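Local coordinates for protein aldo-keto Reductase, OXIDOREDUCTASE (Salmonella typhimurium, PDB 5T79) that binds NADPH and probably works as an aldo-keto reductase, an oxidoreductase of interest for converting 3-hydroxybutanal to 1,3-butanediol, at residues Leu55-Phe60 against Asp306-Leu311; Thr101-Pro106 against Leu116-Asp121. All coordinates share one frame; numbering follows the deposited sequence.

Contact 1 (Leu55-Phe60 against Asp306-Leu311); sequences LGITHF and DAVGML
Leu55 and Ile57 meet Val308 in the turn that joins helix 42-54 to strand 59-61 of the aldo-keto reductase (beta/alpha)8 barrel, packed against helix 301-308, whose residue Asp306 binds NADPH. The contact is wholly apolar, without a hydrogen bond across it, and all of it converges on one methyl group. CG2 of Val308 stands 4.0 Å from Leu55 CB, and the Leu55 branch CD1 lies equally near, so that this methyl sits against the root and one tip of the leucine while the two side chains run at a slant to each other. Val308 reaches them because its CG2 is anti to the carbonyl carbon, with CG1 anti to the backbone N (chi1 179°). Ile304 and Glu305, on the preceding turn of helix 301-308, also touch Leu55, and Met13 also touches Val308.

Backbone bonds shape the turn after helix 42-54. The helix ends in a Schellman motif with Gly56 as its C-prime residue: Gly56 N bonds to Phe53 O and Ile57 N to Ala52 O. The positive phi of Gly56 (89°) turns the chain there, between the two residues that touch Val308, before it enters strand 59-61. The carboxylate of Asp306 is engaged away from the contact: OD2 forms a salt bridge with Lys276 and a weak hydrogen bond to the adenine amino group of NADPH. The ethyl arm of Ile57 completes the apolar cluster: the Ile57 and Val308 side chains run antiparallel, alongside each other, with Ile57 CD1 4.2 Å from Val308 CG2.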
ATOM      1  N   LEU A  55     -15.783  -7.041   1.262  1.00 16.24           N
ATOM      2  CA  LEU A  55     -14.925  -8.182   1.633  1.00 16.42           C
ATOM      3  C   LEU A  55     -14.058  -7.874   2.876  1.00 19.03           C
ATOM      4  O   LEU A  55     -13.197  -8.677   3.246  1.00 18.36           O
ATOM      5  CB  LEU A  55     -14.042  -8.589   0.434  1.00 16.65           C
ATOM      6  CG  LEU A  55     -14.804  -9.240  -0.730  1.00 21.37           C
ATOM      7  CD1 LEU A  55     -13.909  -9.359  -1.987  1.00 21.59           C
ATOM      8  CD2 LEU A  55     -15.361 -10.594  -0.329  1.00 23.48           C
ATOM      9  N   GLY A  56     -14.309  -6.732   3.515  1.00 15.79           N
ATOM     10  CA  GLY A  56     -13.609  -6.333   4.737  1.00 14.51           C
ATOM     11  C   GLY A  56     -12.336  -5.535   4.569  1.00 18.15           C
ATOM     12  O   GLY A  56     -11.619  -5.299   5.549  1.00 17.77           O
ATOM     13  N   ILE A  57     -12.049  -5.087   3.346  1.00 14.04           N
ATOM     14  CA  ILE A  57     -10.880  -4.238   3.107  1.00 12.59           C
ATOM     15  C   ILE A  57     -11.245  -2.817   3.560  1.00 14.47           C
ATOM     16  O   ILE A  57     -12.048  -2.151   2.926  1.00 13.82           O
ATOM     17  CB  ILE A  57     -10.394  -4.309   1.632  1.00 14.58           C
ATOM     18  CG1 ILE A  57      -9.927  -5.727   1.269  1.00 14.54           C
ATOM     19  CG2 ILE A  57      -9.297  -3.266   1.378  1.00 12.71           C
ATOM     20  CD1 ILE A  57      -9.664  -5.934  -0.255  1.00 18.52           C
ATOM     21  N   THR A  58     -10.679  -2.379   4.690  1.00 12.89           N
ATOM     22  CA  THR A  58     -10.988  -1.078   5.298  1.00 12.53           C
ATOM     23  C   THR A  58      -9.932  -0.021   4.958  1.00 15.72           C
ATOM     24  O   THR A  58     -10.082   1.138   5.346  1.00 15.03           O
ATOM     25  CB  THR A  58     -11.047  -1.265   6.840  1.00 15.43           C
ATOM     26  OG1 THR A  58      -9.785  -1.797   7.245  1.00 15.56           O
ATOM     27  CG2 THR A  58     -12.132  -2.252   7.281  1.00 14.07           C
ATOM     28  N   HIS A  59      -8.848  -0.414   4.261  1.00 11.36           N
ATOM     29  CA  HIS A  59      -7.774   0.524   3.990  1.00 10.23           C
ATOM     30  C   HIS A  59      -7.601   0.780   2.496  1.00 14.54           C
ATOM     31  O   HIS A  59      -7.356  -0.149   1.718  1.00 13.60           O
ATOM     32  CB  HIS A  59      -6.441   0.013   4.625  1.00 10.72           C
ATOM     33  CG  HIS A  59      -5.247   0.880   4.321  1.00 13.10           C
ATOM     34  ND1 HIS A  59      -5.342   2.276   4.287  1.00 14.53           N
ATOM     35  CD2 HIS A  59      -3.962   0.525   4.086  1.00 14.57           C
ATOM     36  CE1 HIS A  59      -4.125   2.710   3.993  1.00 14.61           C
ATOM     37  NE2 HIS A  59      -3.258   1.692   3.870  1.00 14.87           N
ATOM     38  N   PHE A  60      -7.741   2.071   2.108  1.00 11.29           N
ATOM     39  CA  PHE A  60      -7.582   2.557   0.742  1.00 10.93           C
ATOM     40  C   PHE A  60      -6.385   3.488   0.733  1.00 12.81           C
ATOM     41  O   PHE A  60      -6.318   4.435   1.531  1.00 11.25           O
ATOM     42  CB  PHE A  60      -8.871   3.264   0.256  1.00 12.40           C
ATOM     43  CG  PHE A  60     -10.104   2.380   0.280  1.00 14.24           C
ATOM     44  CD1 PHE A  60     -10.120   1.158  -0.391  1.00 16.13           C
ATOM     45  CD2 PHE A  60     -11.271   2.803   0.910  1.00 18.44           C
ATOM     46  CE1 PHE A  60     -11.250   0.320  -0.341  1.00 17.06           C
ATOM     47  CE2 PHE A  60     -12.422   1.989   0.918  1.00 21.68           C
ATOM     48  CZ  PHE A  60     -12.393   0.744   0.310  1.00 18.54           C
ATOM     49  N   ASP A 306      -9.990 -12.643  -5.657  1.00 18.78           N
ATOM     50  CA  ASP A 306      -8.844 -13.557  -5.743  1.00 19.24           C
ATOM     51  C   ASP A 306      -7.893 -13.322  -4.572  1.00 20.94           C
ATOM     52  O   ASP A 306      -7.500 -14.277  -3.912  1.00 20.16           O
ATOM     53  CB  ASP A 306      -8.076 -13.372  -7.069  1.00 20.72           C
ATOM     54  CG  ASP A 306      -8.716 -13.921  -8.338  1.00 29.73           C
ATOM     55  OD1 ASP A 306      -9.647 -14.753  -8.230  1.00 29.71           O
ATOM     56  OD2 ASP A 306      -8.233 -13.575  -9.435  1.00 33.59           O
ATOM     57  N   ALA A 307      -7.527 -12.051  -4.322  1.00 18.33           N
ATOM     58  CA  ALA A 307      -6.618 -11.662  -3.243  1.00 17.06           C
ATOM     59  C   ALA A 307      -7.143 -12.100  -1.901  1.00 20.96           C
ATOM     60  O   ALA A 307      -6.385 -12.672  -1.125  1.00 20.14           O
ATOM     61  CB  ALA A 307      -6.414 -10.146  -3.247  1.00 16.97           C
ATOM     62  N   VAL A 308      -8.434 -11.831  -1.608  1.00 19.22           N
ATOM     63  CA  VAL A 308      -9.037 -12.211  -0.322  1.00 20.31           C
ATOM     64  C   VAL A 308      -9.016 -13.761  -0.189  1.00 23.76           C
ATOM     65  O   VAL A 308      -8.773 -14.271   0.912  1.00 22.88           O
ATOM     66  CB  VAL A 308     -10.448 -11.585  -0.099  1.00 25.15           C
ATOM     67  CG1 VAL A 308     -11.043 -12.023   1.239  1.00 27.12           C
ATOM     68  CG2 VAL A 308     -10.381 -10.060  -0.147  1.00 24.03           C
ATOM     69  N   GLY A 309      -9.152 -14.469  -1.313  1.00 21.19           N
ATOM     70  CA  GLY A 309      -9.089 -15.938  -1.376  1.00 21.94           C
ATOM     71  C   GLY A 309      -7.749 -16.548  -0.979  1.00 24.78           C
ATOM     72  O   GLY A 309      -7.667 -17.743  -0.690  1.00 23.59           O
ATOM     73  N   MET A 310      -6.682 -15.728  -0.947  1.00 21.51           N
ATOM     74  CA  MET A 310      -5.327 -16.129  -0.542  1.00 20.68           C
ATOM     75  C   MET A 310      -5.295 -16.510   0.964  1.00 23.36           C
ATOM     76  O   MET A 310      -4.485 -17.352   1.359  1.00 24.15           O
ATOM     77  CB  MET A 310      -4.367 -14.965  -0.866  1.00 22.29           C
ATOM     78  CG  MET A 310      -3.046 -14.942  -0.137  1.00 25.06           C
ATOM     79  SD  MET A 310      -2.995 -14.403   1.593  1.00 24.50           S
ATOM     80  CE  MET A 310      -2.556 -12.735   1.489  1.00 21.81           C
ATOM     81  N   LEU A 311      -6.129 -15.861   1.797  1.00 19.49           N
ATOM     82  CA  LEU A 311      -6.148 -16.080   3.245  1.00 19.62           C
ATOM     83  C   LEU A 311      -6.448 -17.538   3.631  1.00 23.84           C
ATOM     84  O   LEU A 311      -5.995 -17.974   4.682  1.00 22.82           O
ATOM     85  CB  LEU A 311      -7.141 -15.147   3.930  1.00 19.79           C
ATOM     86  CG  LEU A 311      -6.863 -13.637   3.791  1.00 24.16           C
ATOM     87  CD1 LEU A 311      -7.984 -12.823   4.426  1.00 25.72           C
ATOM     88  CD2 LEU A 311      -5.498 -13.254   4.387  1.00 24.36           C
TER

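Contact 2 (Thr101-Pro106 against Leu116-Asp121); sequences TMWDGP and LIASLD
Trp103 pushes the far end of its six-membered ring against one turn of helix 113-127, and this is the close part of the contact. Ring atom CH2 lies 3.9 Å from Ala118 CB, which approaches obliquely. The same CH2 is 3.9 Å from Ser119 N, and that nitrogen sits at the ring edge, near its plane. Next along the ring, CZ3 comes within 4.1 Å of Ser119 CB, and Ser119 CA is about as near. The indole therefore touches backbone and side-chain roots by van der Waals contact, with no hydrogen bond between the segments. With chi1 at 63°, CG of Trp103 lies between its own backbone N and carbonyl carbon, and the ring extends from the loop to the helix. Tyr115, earlier on the helix, makes an edge-to-face pair with the indole. Ser119 turns its hydroxyl to another partner: OG is anti to the backbone N (chi1 -174°) and hydrogen-bonds to Asn64 ND2. Met102 makes no close contact with 116-121 but packs on Tyr115 and Arg126 of the same helix.

The other side is loose. Asp104, Gly105 and Pro106 are exposed and carry the loop away from the helix. The loop connects strand 93-98 to helix 113-127, one beta-alpha unit of the (beta/alpha)8 barrel, and Trp103 folds it back on the helix it leads into.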
ATOM      1  N   THR A 101       6.888  13.870  -7.796  1.00 13.76           N
ATOM      2  CA  THR A 101       6.506  15.102  -8.503  1.00 15.18           C
ATOM      3  C   THR A 101       4.997  15.257  -8.560  1.00 18.03           C
ATOM      4  O   THR A 101       4.315  14.335  -9.003  1.00 17.28           O
ATOM      5  CB  THR A 101       7.083  15.115  -9.928  1.00 22.21           C
ATOM      6  OG1 THR A 101       8.440  14.705  -9.885  1.00 21.94           O
ATOM      7  CG2 THR A 101       6.997  16.493 -10.567  1.00 21.98           C
ATOM      8  N   MET A 102       4.490  16.429  -8.130  1.00 13.80           N
ATOM      9  CA  MET A 102       3.061  16.732  -8.167  1.00 12.11           C
ATOM     10  C   MET A 102       2.806  17.945  -9.062  1.00 19.86           C
ATOM     11  O   MET A 102       1.954  17.880  -9.950  1.00 20.71           O
ATOM     12  CB  MET A 102       2.483  16.941  -6.765  1.00 12.65           C
ATOM     13  CG  MET A 102       0.946  17.200  -6.770  1.00 14.10           C
ATOM     14  SD  MET A 102       0.011  15.811  -7.478  1.00 16.06           S
ATOM     15  CE  MET A 102      -1.615  16.550  -7.661  1.00 13.02           C
ATOM     16  N   TRP A 103       3.466  19.077  -8.787  1.00 17.05           N
ATOM     17  CA  TRP A 103       3.295  20.260  -9.625  1.00 15.54           C
ATOM     18  C   TRP A 103       4.678  20.748 -10.022  1.00 19.45           C
ATOM     19  O   TRP A 103       5.674  20.259  -9.480  1.00 18.73           O
ATOM     20  CB  TRP A 103       2.413  21.334  -8.961  1.00 13.85           C
ATOM     21  CG  TRP A 103       2.938  21.926  -7.683  1.00 14.18           C
ATOM     22  CD1 TRP A 103       3.754  23.012  -7.575  1.00 16.77           C
ATOM     23  CD2 TRP A 103       2.506  21.615  -6.346  1.00 13.74           C
ATOM     24  NE1 TRP A 103       3.965  23.312  -6.255  1.00 15.94           N
ATOM     25  CE2 TRP A 103       3.165  22.514  -5.477  1.00 17.07           C
ATOM     26  CE3 TRP A 103       1.668  20.630  -5.793  1.00 14.83           C
ATOM     27  CZ2 TRP A 103       3.056  22.426  -4.080  1.00 16.02           C
ATOM     28  CZ3 TRP A 103       1.525  20.568  -4.413  1.00 15.70           C
ATOM     29  CH2 TRP A 103       2.206  21.461  -3.570  1.00 16.05           C
ATOM     30  N   ASP A 104       4.751  21.613 -11.040  1.00 15.72           N
ATOM     31  CA  ASP A 104       6.017  22.118 -11.572  1.00 16.45           C
ATOM     32  C   ASP A 104       6.770  23.005 -10.564  1.00 17.72           C
ATOM     33  O   ASP A 104       6.154  23.597  -9.670  1.00 15.81           O
ATOM     34  CB  ASP A 104       5.745  22.938 -12.850  1.00 19.59           C
ATOM     35  CG  ASP A 104       5.121  22.180 -14.009  1.00 40.34           C
ATOM     36  OD1 ASP A 104       5.399  20.971 -14.149  1.00 42.27           O
ATOM     37  OD2 ASP A 104       4.362  22.809 -14.792  1.00 48.25           O
ATOM     38  N   GLY A 105       8.084  23.095 -10.736  1.00 15.31           N
ATOM     39  CA  GLY A 105       8.920  23.989  -9.941  1.00 14.69           C
ATOM     40  C   GLY A 105       9.504  23.419  -8.663  1.00 17.90           C
ATOM     41  O   GLY A 105       9.225  22.272  -8.285  1.00 17.95           O
ATOM     42  N   PRO A 106      10.288  24.247  -7.944  1.00 14.82           N
ATOM     43  CA  PRO A 106      11.019  23.734  -6.766  1.00 14.67           C
ATOM     44  C   PRO A 106      10.184  23.412  -5.514  1.00 16.46           C
ATOM     45  O   PRO A 106      10.753  22.872  -4.560  1.00 14.52           O
ATOM     46  CB  PRO A 106      12.030  24.849  -6.466  1.00 16.00           C
ATOM     47  CG  PRO A 106      11.434  26.074  -7.055  1.00 20.00           C
ATOM     48  CD  PRO A 106      10.738  25.612  -8.301  1.00 15.36           C
ATOM     49  N   LEU A 116       5.041  19.520   1.680  1.00 11.89           N
ATOM     50  CA  LEU A 116       4.184  18.588   2.449  1.00 11.25           C
ATOM     51  C   LEU A 116       2.898  19.264   2.961  1.00 13.74           C
ATOM     52  O   LEU A 116       1.810  18.690   2.818  1.00 12.75           O
ATOM     53  CB  LEU A 116       4.959  17.952   3.616  1.00 11.09           C
ATOM     54  CG  LEU A 116       5.606  16.576   3.302  1.00 14.09           C
ATOM     55  CD1 LEU A 116       6.573  16.646   2.128  1.00 14.61           C
ATOM     56  CD2 LEU A 116       6.373  16.019   4.530  1.00 15.80           C
ATOM     57  N   ILE A 117       3.013  20.476   3.538  1.00 11.20           N
ATOM     58  CA  ILE A 117       1.818  21.152   4.061  1.00 11.20           C
ATOM     59  C   ILE A 117       0.898  21.582   2.897  1.00 14.39           C
ATOM     60  O   ILE A 117      -0.314  21.332   2.966  1.00 12.56           O
ATOM     61  CB  ILE A 117       2.186  22.351   4.979  1.00 14.76           C
ATOM     62  CG1 ILE A 117       2.947  21.855   6.237  1.00 15.48           C
ATOM     63  CG2 ILE A 117       0.921  23.127   5.361  1.00 15.91           C
ATOM     64  CD1 ILE A 117       3.433  23.001   7.236  1.00 14.66           C
ATOM     65  N   ALA A 118       1.458  22.229   1.852  1.00 12.24           N
ATOM     66  CA  ALA A 118       0.617  22.663   0.719  1.00 11.99           C
ATOM     67  C   ALA A 118      -0.023  21.438   0.024  1.00 14.61           C
ATOM     68  O   ALA A 118      -1.197  21.498  -0.346  1.00 13.58           O
ATOM     69  CB  ALA A 118       1.431  23.480  -0.286  1.00 12.48           C
ATOM     70  N   SER A 119       0.731  20.334  -0.126  1.00 11.63           N
ATOM     71  CA  SER A 119       0.177  19.146  -0.800  1.00 10.75           C
ATOM     72  C   SER A 119      -0.918  18.488   0.012  1.00 13.99           C
ATOM     73  O   SER A 119      -1.940  18.128  -0.560  1.00 12.78           O
ATOM     74  CB  SER A 119       1.245  18.116  -1.133  1.00 12.86           C
ATOM     75  OG  SER A 119       0.624  17.095  -1.904  1.00 14.67           O
ATOM     76  N   LEU A 120      -0.739  18.344   1.338  1.00 12.49           N
ATOM     77  CA  LEU A 120      -1.819  17.727   2.123  1.00 11.39           C
ATOM     78  C   LEU A 120      -3.067  18.612   2.107  1.00 14.92           C
ATOM     79  O   LEU A 120      -4.179  18.095   1.995  1.00 14.25           O
ATOM     80  CB  LEU A 120      -1.387  17.394   3.558  1.00 10.85           C
ATOM     81  CG  LEU A 120      -2.454  16.617   4.394  1.00 13.33           C
ATOM     82  CD1 LEU A 120      -2.962  15.344   3.657  1.00 12.85           C
ATOM     83  CD2 LEU A 120      -1.935  16.313   5.813  1.00 14.01           C
ATOM     84  N   ASP A 121      -2.903  19.944   2.149  1.00 12.62           N
ATOM     85  CA  ASP A 121      -4.063  20.840   2.025  1.00 12.02           C
ATOM     86  C   ASP A 121      -4.799  20.566   0.702  1.00 15.26           C
ATOM     87  O   ASP A 121      -6.032  20.465   0.686  1.00 15.05           O
ATOM     88  CB  ASP A 121      -3.603  22.323   2.090  1.00 13.40           C
ATOM     89  CG  ASP A 121      -3.343  22.859   3.493  1.00 19.91           C
ATOM     90  OD1 ASP A 121      -3.728  22.177   4.480  1.00 17.83           O
ATOM     91  OD2 ASP A 121      -2.758  23.952   3.605  1.00 18.26           O
TER

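How the contacts relate
Contact 1 is buried and contact 2 only partly so; they lie on opposite sides of the chain's centre, their own centres about 32 Å apart, and do not touch. No element is common to both, although strand 59-61 of contact 1 pairs with strand 93-98, which leads into the loop of contact 2. Contact 1 brings the late helix 301-308 against the early barrel; contact 2, nested within that span, closes a local loop. Aliphatic branches around one methyl make the buried contact, an aromatic ring meeting helix backbone and short side chains the outer one. Segment 306-311 also carries Asp306, which binds NADPH but takes no part in contact 1; in contact 2 the Ser119 side chain is about 14 Å from the cofactor.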